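PDB 6ZD1: telomerase reverse transcriptase from Candida tropicalis MYA-3404, which probably extends chromosome ends by copying a template within its RNA component into telomeric DNA repeats. Local coordinates for residues Val82-Leu94 / Val167-Trp180. Sequence-based numbering, arbitrary orientation.
Sequences VVEVVLIIMGKLL and VFISLVKNIVRAFW
Folded back on itself at both chi2 and chi3 (the latter -59°), the selenomethionine M90 curls its SE and CE onto helix 167-179, where I175, whose CD1 lies anti to CA, extends toward it. This is a knob-into-hole packing of two helices in the all-helical part of the telomerase RNA-binding domain: M90 sits among V167, L171, V172 and I175. The axes of the helical segments 82-93 and 167-179 come within 10.4 Å and run at 130° to each other, and the CA atoms of V86 and I175 are the nearest pair across the contact. Inside the hole SE of M90 rests 3.8 Å from CD1 of I175 and near CG2 of V172, the M90 chain lying roughly perpendicular to V172, while CE of M90 goes on to CG1 of V167 at 3.6 Å. I175 CD1 is also met by CG2 of I89, the I89 and I175 side chains running antiparallel alongside one another. Beyond M90, as helix 82-93 ends, L94 CD1 touches CD1 of L171 at 3.6 Å.

At the other end of the interface the indole of W180, just past helix 167-179, lies against V82, V85 and V86. F179 CB lies over the opposite face of the ring from V82, offset toward the rim, and Y195 packs edge-to-face with the indole. The side chains meeting across the contact are essentially apolar and buried; I56 and Y60 of helix 53-60 and L116 of helix 104-117 join it to neighbouring helices. V85 CB comes to the ring edge in plane, with V85 CG1 3.7 Å from CH2 of W180, and V82 CG1 makes a CH-pi contact 4.1 Å from the centroid of the W180 six-membered ring, 13° off its normal.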
ATOM      1  N   VAL A  82      -9.492 -20.369 -10.448  1.00 74.98           N
ATOM      2  CA  VAL A  82      -8.063 -20.068 -10.468  1.00 73.01           C
ATOM      3  C   VAL A  82      -7.281 -21.197  -9.815  1.00 70.37           C
ATOM      4  O   VAL A  82      -6.268 -21.668 -10.348  1.00 70.80           O
ATOM      5  CB  VAL A  82      -7.786 -18.725  -9.769  1.00 75.61           C
ATOM      6  CG1 VAL A  82      -6.289 -18.510  -9.627  1.00 67.87           C
ATOM      7  CG2 VAL A  82      -8.422 -17.579 -10.534  1.00 74.76           C
ATOM      8  N   VAL A  83      -7.742 -21.649  -8.646  1.00 69.72           N
ATOM      9  CA  VAL A  83      -7.045 -22.715  -7.935  1.00 69.65           C
ATOM     10  C   VAL A  83      -7.089 -24.005  -8.740  1.00 75.68           C
ATOM     11  O   VAL A  83      -6.086 -24.723  -8.847  1.00 70.55           O
ATOM     12  CB  VAL A  83      -7.643 -22.897  -6.529  1.00 67.11           C
ATOM     13  CG1 VAL A  83      -7.081 -24.149  -5.869  1.00 66.24           C
ATOM     14  CG2 VAL A  83      -7.359 -21.673  -5.677  1.00 69.76           C
ATOM     15  N   GLU A  84      -8.242 -24.308  -9.341  1.00 76.04           N
ATOM     16  CA  GLU A  84      -8.380 -25.553 -10.089  1.00 72.40           C
ATOM     17  C   GLU A  84      -7.417 -25.596 -11.269  1.00 72.36           C
ATOM     18  O   GLU A  84      -6.779 -26.624 -11.518  1.00 72.06           O
ATOM     19  CB  GLU A  84      -9.826 -25.725 -10.560  1.00 75.13           C
ATOM     20  CG  GLU A  84     -10.115 -27.080 -11.193  1.00 92.41           C
ATOM     21  CD  GLU A  84     -11.571 -27.247 -11.594  1.00102.47           C
ATOM     22  OE1 GLU A  84     -12.310 -26.240 -11.594  1.00104.80           O
ATOM     23  OE2 GLU A  84     -11.976 -28.388 -11.906  1.00101.89           O
ATOM     24  N   VAL A  85      -7.287 -24.484 -11.998  1.00 72.31           N
ATOM     25  CA  VAL A  85      -6.353 -24.435 -13.122  1.00 70.79           C
ATOM     26  C   VAL A  85      -4.928 -24.673 -12.639  1.00 67.49           C
ATOM     27  O   VAL A  85      -4.175 -25.454 -13.231  1.00 66.28           O
ATOM     28  CB  VAL A  85      -6.475 -23.099 -13.875  1.00 72.26           C
ATOM     29  CG1 VAL A  85      -5.347 -22.959 -14.885  1.00 68.04           C
ATOM     30  CG2 VAL A  85      -7.816 -23.010 -14.575  1.00 75.50           C
ATOM     31  N   VAL A  86      -4.532 -23.981 -11.569  1.00 69.61           N
ATOM     32  CA  VAL A  86      -3.169 -24.106 -11.056  1.00 66.17           C
ATOM     33  C   VAL A  86      -2.873 -25.547 -10.650  1.00 65.03           C
ATOM     34  O   VAL A  86      -1.843 -26.116 -11.025  1.00 63.04           O
ATOM     35  CB  VAL A  86      -2.947 -23.126  -9.890  1.00 70.81           C
ATOM     36  CG1 VAL A  86      -1.592 -23.365  -9.248  1.00 58.88           C
ATOM     37  CG2 VAL A  86      -3.061 -21.693 -10.389  1.00 58.87           C
ATOM     38  N   LEU A  87      -3.780 -26.163  -9.885  1.00 71.94           N
ATOM     39  CA  LEU A  87      -3.535 -27.524  -9.416  1.00 64.28           C
ATOM     40  C   LEU A  87      -3.571 -28.531 -10.559  1.00 69.73           C
ATOM     41  O   LEU A  87      -2.860 -29.541 -10.516  1.00 65.39           O
ATOM     42  CB  LEU A  87      -4.555 -27.903  -8.341  1.00 70.59           C
ATOM     43  CG  LEU A  87      -4.494 -27.073  -7.057  1.00 84.00           C
ATOM     44  CD1 LEU A  87      -5.469 -27.607  -6.014  1.00 65.34           C
ATOM     45  CD2 LEU A  87      -3.072 -27.039  -6.509  1.00 73.06           C
ATOM     46  N   ILE A  88      -4.378 -28.268 -11.589  1.00 67.00           N
ATOM     47  CA  ILE A  88      -4.399 -29.145 -12.754  1.00 69.66           C
ATOM     48  C   ILE A  88      -3.065 -29.086 -13.487  1.00 70.31           C
ATOM     49  O   ILE A  88      -2.539 -30.117 -13.929  1.00 72.29           O
ATOM     50  CB  ILE A  88      -5.580 -28.776 -13.674  1.00 74.89           C
ATOM     51  CG1 ILE A  88      -6.891 -29.323 -13.098  1.00 74.34           C
ATOM     52  CG2 ILE A  88      -5.351 -29.285 -15.092  1.00 70.45           C
ATOM     53  CD1 ILE A  88      -8.117 -28.956 -13.904  1.00 74.54           C
ATOM     54  N   ILE A  89      -2.490 -27.887 -13.623  1.00 64.75           N
ATOM     55  CA  ILE A  89      -1.157 -27.767 -14.209  1.00 71.36           C
ATOM     56  C   ILE A  89      -0.131 -28.480 -13.335  1.00 69.20           C
ATOM     57  O   ILE A  89       0.709 -29.243 -13.827  1.00 65.67           O
ATOM     58  CB  ILE A  89      -0.786 -26.288 -14.418  1.00 69.78           C
ATOM     59  CG1 ILE A  89      -1.858 -25.564 -15.234  1.00 63.98           C
ATOM     60  CG2 ILE A  89       0.553 -26.178 -15.131  1.00 57.04           C
ATOM     61  CD1 ILE A  89      -1.747 -25.772 -16.709  1.00 70.94           C
HETATM   62  N   MSE A  90      -0.188 -28.246 -12.027  1.00 66.86           N
HETATM   63  CA  MSE A  90       0.766 -28.840 -11.096  1.00 68.25           C
HETATM   64  C   MSE A  90       0.696 -30.359 -11.103  1.00 67.90           C
HETATM   65  O   MSE A  90       1.722 -31.032 -11.023  1.00 69.08           O
HETATM   66  CB  MSE A  90       0.529 -28.315  -9.675  1.00 70.87           C
HETATM   67  CG  MSE A  90       0.849 -26.835  -9.499  1.00 83.48           C
HETATM   68 SE   MSE A  90       2.672 -26.396 -10.045  1.00107.54          SE
HETATM   69  CE  MSE A  90       3.624 -27.577  -8.824  1.00 74.63           C
ATOM     70  N   GLY A  91      -0.519 -30.896 -11.214  1.00 63.82           N
ATOM     71  CA  GLY A  91      -0.661 -32.339 -11.311  1.00 66.40           C
ATOM     72  C   GLY A  91       0.003 -32.894 -12.556  1.00 70.47           C
ATOM     73  O   GLY A  91       0.744 -33.879 -12.498  1.00 78.12           O
ATOM     74  N   LYS A  92      -0.245 -32.256 -13.703  1.00 70.58           N
ATOM     75  CA  LYS A  92       0.409 -32.668 -14.942  1.00 74.21           C
ATOM     76  C   LYS A  92       1.920 -32.484 -14.861  1.00 67.93           C
ATOM     77  O   LYS A  92       2.681 -33.318 -15.365  1.00 73.04           O
ATOM     78  CB  LYS A  92      -0.165 -31.883 -16.124  1.00 65.44           C
ATOM     79  CG  LYS A  92      -1.546 -32.340 -16.570  1.00 67.31           C
ATOM     80  CD  LYS A  92      -2.127 -31.388 -17.607  1.00 84.80           C
ATOM     81  CE  LYS A  92      -2.688 -32.131 -18.817  1.00100.42           C
ATOM     82  NZ  LYS A  92      -1.619 -32.771 -19.644  1.00 98.86           N
ATOM     83  N   LEU A  93       2.373 -31.399 -14.228  1.00 64.89           N
ATOM     84  CA  LEU A  93       3.801 -31.096 -14.204  1.00 75.96           C
ATOM     85  C   LEU A  93       4.557 -32.017 -13.254  1.00 69.56           C
ATOM     86  O   LEU A  93       5.674 -32.453 -13.559  1.00 68.75           O
ATOM     87  CB  LEU A  93       4.016 -29.635 -13.805  1.00 65.50           C
ATOM     88  CG  LEU A  93       4.218 -28.614 -14.924  1.00 63.78           C
ATOM     89  CD1 LEU A  93       5.568 -28.835 -15.581  1.00 87.89           C
ATOM     90  CD2 LEU A  93       3.105 -28.699 -15.956  1.00 69.22           C
ATOM     91  N   LEU A  94       3.969 -32.323 -12.101  1.00 68.14           N
ATOM     92  CA  LEU A  94       4.663 -33.072 -11.066  1.00 63.85           C
ATOM     93  C   LEU A  94       4.053 -34.457 -10.909  1.00 73.75           C
ATOM     94  O   LEU A  94       2.879 -34.574 -10.522  1.00 73.08           O
ATOM     95  CB  LEU A  94       4.622 -32.317  -9.740  1.00 65.39           C
ATOM     96  CG  LEU A  94       5.727 -31.284  -9.499  1.00 66.06           C
ATOM     97  CD1 LEU A  94       5.683 -30.145 -10.513  1.00 59.14           C
ATOM     98  CD2 LEU A  94       5.638 -30.748  -8.079  1.00 62.31           C
ATOM     99  N   VAL A 167       9.602 -24.869  -6.685  1.00 60.61           N
ATOM    100  CA  VAL A 167       8.244 -25.236  -7.079  1.00 57.04           C
ATOM    101  C   VAL A 167       7.292 -24.058  -6.901  1.00 66.67           C
ATOM    102  O   VAL A 167       6.393 -23.839  -7.723  1.00 56.22           O
ATOM    103  CB  VAL A 167       7.765 -26.470  -6.292  1.00 66.43           C
ATOM    104  CG1 VAL A 167       6.287 -26.710  -6.546  1.00 54.63           C
ATOM    105  CG2 VAL A 167       8.574 -27.700  -6.682  1.00 63.00           C
ATOM    106  N   PHE A 168       7.481 -23.269  -5.843  1.00 65.14           N
ATOM    107  CA  PHE A 168       6.554 -22.182  -5.551  1.00 56.41           C
ATOM    108  C   PHE A 168       6.883 -20.907  -6.324  1.00 62.75           C
ATOM    109  O   PHE A 168       5.982 -20.285  -6.896  1.00 70.36           O
ATOM    110  CB  PHE A 168       6.537 -21.891  -4.047  1.00 66.00           C
ATOM    111  CG  PHE A 168       5.528 -22.702  -3.277  1.00 62.94           C
ATOM    112  CD1 PHE A 168       4.393 -22.104  -2.754  1.00 56.68           C
ATOM    113  CD2 PHE A 168       5.717 -24.058  -3.074  1.00 68.34           C
ATOM    114  CE1 PHE A 168       3.462 -22.844  -2.042  1.00 59.71           C
ATOM    115  CE2 PHE A 168       4.791 -24.804  -2.360  1.00 69.96           C
ATOM    116  CZ  PHE A 168       3.661 -24.194  -1.844  1.00 63.25           C
ATOM    117  N   ILE A 169       8.156 -20.510  -6.368  1.00 61.66           N
ATOM    118  CA  ILE A 169       8.498 -19.230  -6.985  1.00 70.38           C
ATOM    119  C   ILE A 169       8.684 -19.338  -8.498  1.00 67.71           C
ATOM    120  O   ILE A 169       8.471 -18.353  -9.213  1.00 70.58           O
ATOM    121  CB  ILE A 169       9.751 -18.615  -6.334  1.00 72.23           C
ATOM    122  CG1 ILE A 169      11.027 -19.275  -6.875  1.00 87.25           C
ATOM    123  CG2 ILE A 169       9.665 -18.705  -4.812  1.00 75.90           C
ATOM    124  CD1 ILE A 169      12.315 -18.569  -6.483  1.00 92.18           C
ATOM    125  N   SER A 170       9.082 -20.504  -9.008  1.00 63.28           N
ATOM    126  CA  SER A 170       9.274 -20.677 -10.444  1.00 61.93           C
ATOM    127  C   SER A 170       8.068 -21.313 -11.118  1.00 64.98           C
ATOM    128  O   SER A 170       7.594 -20.808 -12.137  1.00 78.12           O
ATOM    129  CB  SER A 170      10.530 -21.514 -10.731  1.00 49.21           C
ATOM    130  OG  SER A 170      11.697 -20.887 -10.223  1.00 71.36           O
ATOM    131  N   LEU A 171       7.558 -22.417 -10.573  1.00 56.53           N
ATOM    132  CA  LEU A 171       6.426 -23.083 -11.207  1.00 60.65           C
ATOM    133  C   LEU A 171       5.115 -22.355 -10.928  1.00 58.84           C
ATOM    134  O   LEU A 171       4.449 -21.882 -11.855  1.00 58.34           O
ATOM    135  CB  LEU A 171       6.345 -24.538 -10.744  1.00 63.21           C
ATOM    136  CG  LEU A 171       7.413 -25.457 -11.327  1.00 56.61           C
ATOM    137  CD1 LEU A 171       7.200 -26.883 -10.867  1.00 60.14           C
ATOM    138  CD2 LEU A 171       7.360 -25.372 -12.830  1.00 69.37           C
ATOM    139  N   VAL A 172       4.742 -22.236  -9.649  1.00 54.91           N
ATOM    140  CA  VAL A 172       3.429 -21.690  -9.314  1.00 55.71           C
ATOM    141  C   VAL A 172       3.312 -20.246  -9.782  1.00 49.27           C
ATOM    142  O   VAL A 172       2.317 -19.860 -10.406  1.00 59.62           O
ATOM    143  CB  VAL A 172       3.165 -21.818  -7.802  1.00 64.43           C
ATOM    144  CG1 VAL A 172       1.844 -21.148  -7.432  1.00 46.71           C
ATOM    145  CG2 VAL A 172       3.151 -23.285  -7.390  1.00 48.28           C
ATOM    146  N   LYS A 173       4.349 -19.440  -9.545  1.00 54.09           N
ATOM    147  CA  LYS A 173       4.261 -18.021  -9.870  1.00 59.93           C
ATOM    148  C   LYS A 173       4.191 -17.798 -11.377  1.00 59.83           C
ATOM    149  O   LYS A 173       3.399 -16.975 -11.851  1.00 70.46           O
ATOM    150  CB  LYS A 173       5.446 -17.269  -9.264  1.00 66.79           C
ATOM    151  CG  LYS A 173       5.483 -15.787  -9.598  1.00 63.33           C
ATOM    152  CD  LYS A 173       6.770 -15.149  -9.111  1.00 74.27           C
ATOM    153  CE  LYS A 173       6.696 -14.814  -7.638  1.00 77.79           C
ATOM    154  NZ  LYS A 173       5.757 -13.684  -7.408  1.00 96.00           N
ATOM    155  N   ASN A 174       4.999 -18.526 -12.151  1.00 64.69           N
ATOM    156  CA  ASN A 174       4.969 -18.340 -13.598  1.00 70.78           C
ATOM    157  C   ASN A 174       3.643 -18.787 -14.195  1.00 63.07           C
ATOM    158  O   ASN A 174       3.178 -18.195 -15.174  1.00 62.32           O
ATOM    159  CB  ASN A 174       6.127 -19.079 -14.261  1.00 58.08           C
ATOM    160  CG  ASN A 174       7.464 -18.443 -13.951  1.00 64.20           C
ATOM    161  OD1 ASN A 174       7.525 -17.303 -13.494  1.00 65.84           O
ATOM    162  ND2 ASN A 174       8.542 -19.174 -14.202  1.00 74.03           N
ATOM    163  N   ILE A 175       3.029 -19.830 -13.632  1.00 69.63           N
ATOM    164  CA  ILE A 175       1.702 -20.232 -14.086  1.00 63.04           C
ATOM    165  C   ILE A 175       0.714 -19.089 -13.908  1.00 63.81           C
ATOM    166  O   ILE A 175      -0.062 -18.772 -14.819  1.00 58.05           O
ATOM    167  CB  ILE A 175       1.249 -21.495 -13.332  1.00 62.00           C
ATOM    168  CG1 ILE A 175       2.101 -22.689 -13.757  1.00 55.97           C
ATOM    169  CG2 ILE A 175      -0.234 -21.753 -13.558  1.00 54.51           C
ATOM    170  CD1 ILE A 175       2.018 -23.854 -12.808  1.00 61.54           C
ATOM    171  N   VAL A 176       0.761 -18.422 -12.751  1.00 53.29           N
ATOM    172  CA  VAL A 176      -0.107 -17.271 -12.515  1.00 59.37           C
ATOM    173  C   VAL A 176       0.212 -16.161 -13.505  1.00 61.14           C
ATOM    174  O   VAL A 176      -0.687 -15.556 -14.101  1.00 56.90           O
ATOM    175  CB  VAL A 176       0.034 -16.778 -11.064  1.00 51.66           C
ATOM    176  CG1 VAL A 176      -0.752 -15.492 -10.868  1.00 48.92           C
ATOM    177  CG2 VAL A 176      -0.431 -17.850 -10.091  1.00 55.35           C
ATOM    178  N   ARG A 177       1.504 -15.884 -13.703  1.00 54.16           N
ATOM    179  CA  ARG A 177       1.886 -14.839 -14.641  1.00 63.94           C
ATOM    180  C   ARG A 177       1.530 -15.220 -16.070  1.00 51.28           C
ATOM    181  O   ARG A 177       1.262 -14.342 -16.895  1.00 67.29           O
ATOM    182  CB  ARG A 177       3.385 -14.549 -14.525  1.00 68.69           C
ATOM    183  CG  ARG A 177       3.806 -13.923 -13.202  1.00 61.33           C
ATOM    184  CD  ARG A 177       5.298 -13.614 -13.196  1.00 85.68           C
ATOM    185  NE  ARG A 177       5.683 -12.774 -14.328  1.00102.69           N
ATOM    186  CZ  ARG A 177       5.759 -11.447 -14.286  1.00105.16           C
ATOM    187  NH1 ARG A 177       5.479 -10.799 -13.163  1.00116.94           N
ATOM    188  NH2 ARG A 177       6.116 -10.766 -15.368  1.00 94.52           N
ATOM    189  N   ALA A 178       1.490 -16.521 -16.368  1.00 54.86           N
ATOM    190  CA  ALA A 178       1.192 -16.965 -17.724  1.00 56.84           C
ATOM    191  C   ALA A 178      -0.255 -16.674 -18.104  1.00 64.46           C
ATOM    192  O   ALA A 178      -0.543 -16.338 -19.259  1.00 57.99           O
ATOM    193  CB  ALA A 178       1.489 -18.457 -17.864  1.00 50.54           C
ATOM    194  N   PHE A 179      -1.181 -16.803 -17.155  1.00 50.94           N
ATOM    195  CA  PHE A 179      -2.599 -16.738 -17.472  1.00 57.46           C
ATOM    196  C   PHE A 179      -3.298 -15.481 -16.982  1.00 62.12           C
ATOM    197  O   PHE A 179      -4.254 -15.041 -17.624  1.00 60.90           O
ATOM    198  CB  PHE A 179      -3.328 -17.963 -16.901  1.00 61.77           C
ATOM    199  CG  PHE A 179      -2.949 -19.260 -17.567  1.00 59.81           C
ATOM    200  CD1 PHE A 179      -3.477 -19.599 -18.802  1.00 67.75           C
ATOM    201  CD2 PHE A 179      -2.067 -20.138 -16.959  1.00 62.89           C
ATOM    202  CE1 PHE A 179      -3.129 -20.786 -19.418  1.00 70.16           C
ATOM    203  CE2 PHE A 179      -1.716 -21.329 -17.572  1.00 60.87           C
ATOM    204  CZ  PHE A 179      -2.248 -21.652 -18.799  1.00 58.54           C
ATOM    205  N   TRP A 180      -2.861 -14.889 -15.872  1.00 57.02           N
ATOM    206  CA  TRP A 180      -3.624 -13.816 -15.253  1.00 62.54           C
ATOM    207  C   TRP A 180      -2.764 -12.592 -14.968  1.00 58.11           C
ATOM    208  O   TRP A 180      -1.562 -12.692 -14.701  1.00 51.97           O
ATOM    209  CB  TRP A 180      -4.270 -14.271 -13.933  1.00 63.22           C
ATOM    210  CG  TRP A 180      -5.238 -15.414 -14.048  1.00 67.86           C
ATOM    211  CD1 TRP A 180      -6.555 -15.345 -14.413  1.00 71.94           C
ATOM    212  CD2 TRP A 180      -4.976 -16.793 -13.757  1.00 66.30           C
ATOM    213  NE1 TRP A 180      -7.123 -16.600 -14.382  1.00 73.70           N
ATOM    214  CE2 TRP A 180      -6.173 -17.504 -13.982  1.00 74.60           C
ATOM    215  CE3 TRP A 180      -3.843 -17.496 -13.338  1.00 62.18           C
ATOM    216  CZ2 TRP A 180      -6.267 -18.883 -13.798  1.00 74.38           C
ATOM    217  CZ3 TRP A 180      -3.941 -18.867 -13.158  1.00 65.13           C
ATOM    218  CH2 TRP A 180      -5.142 -19.543 -13.388  1.00 67.18           C
TER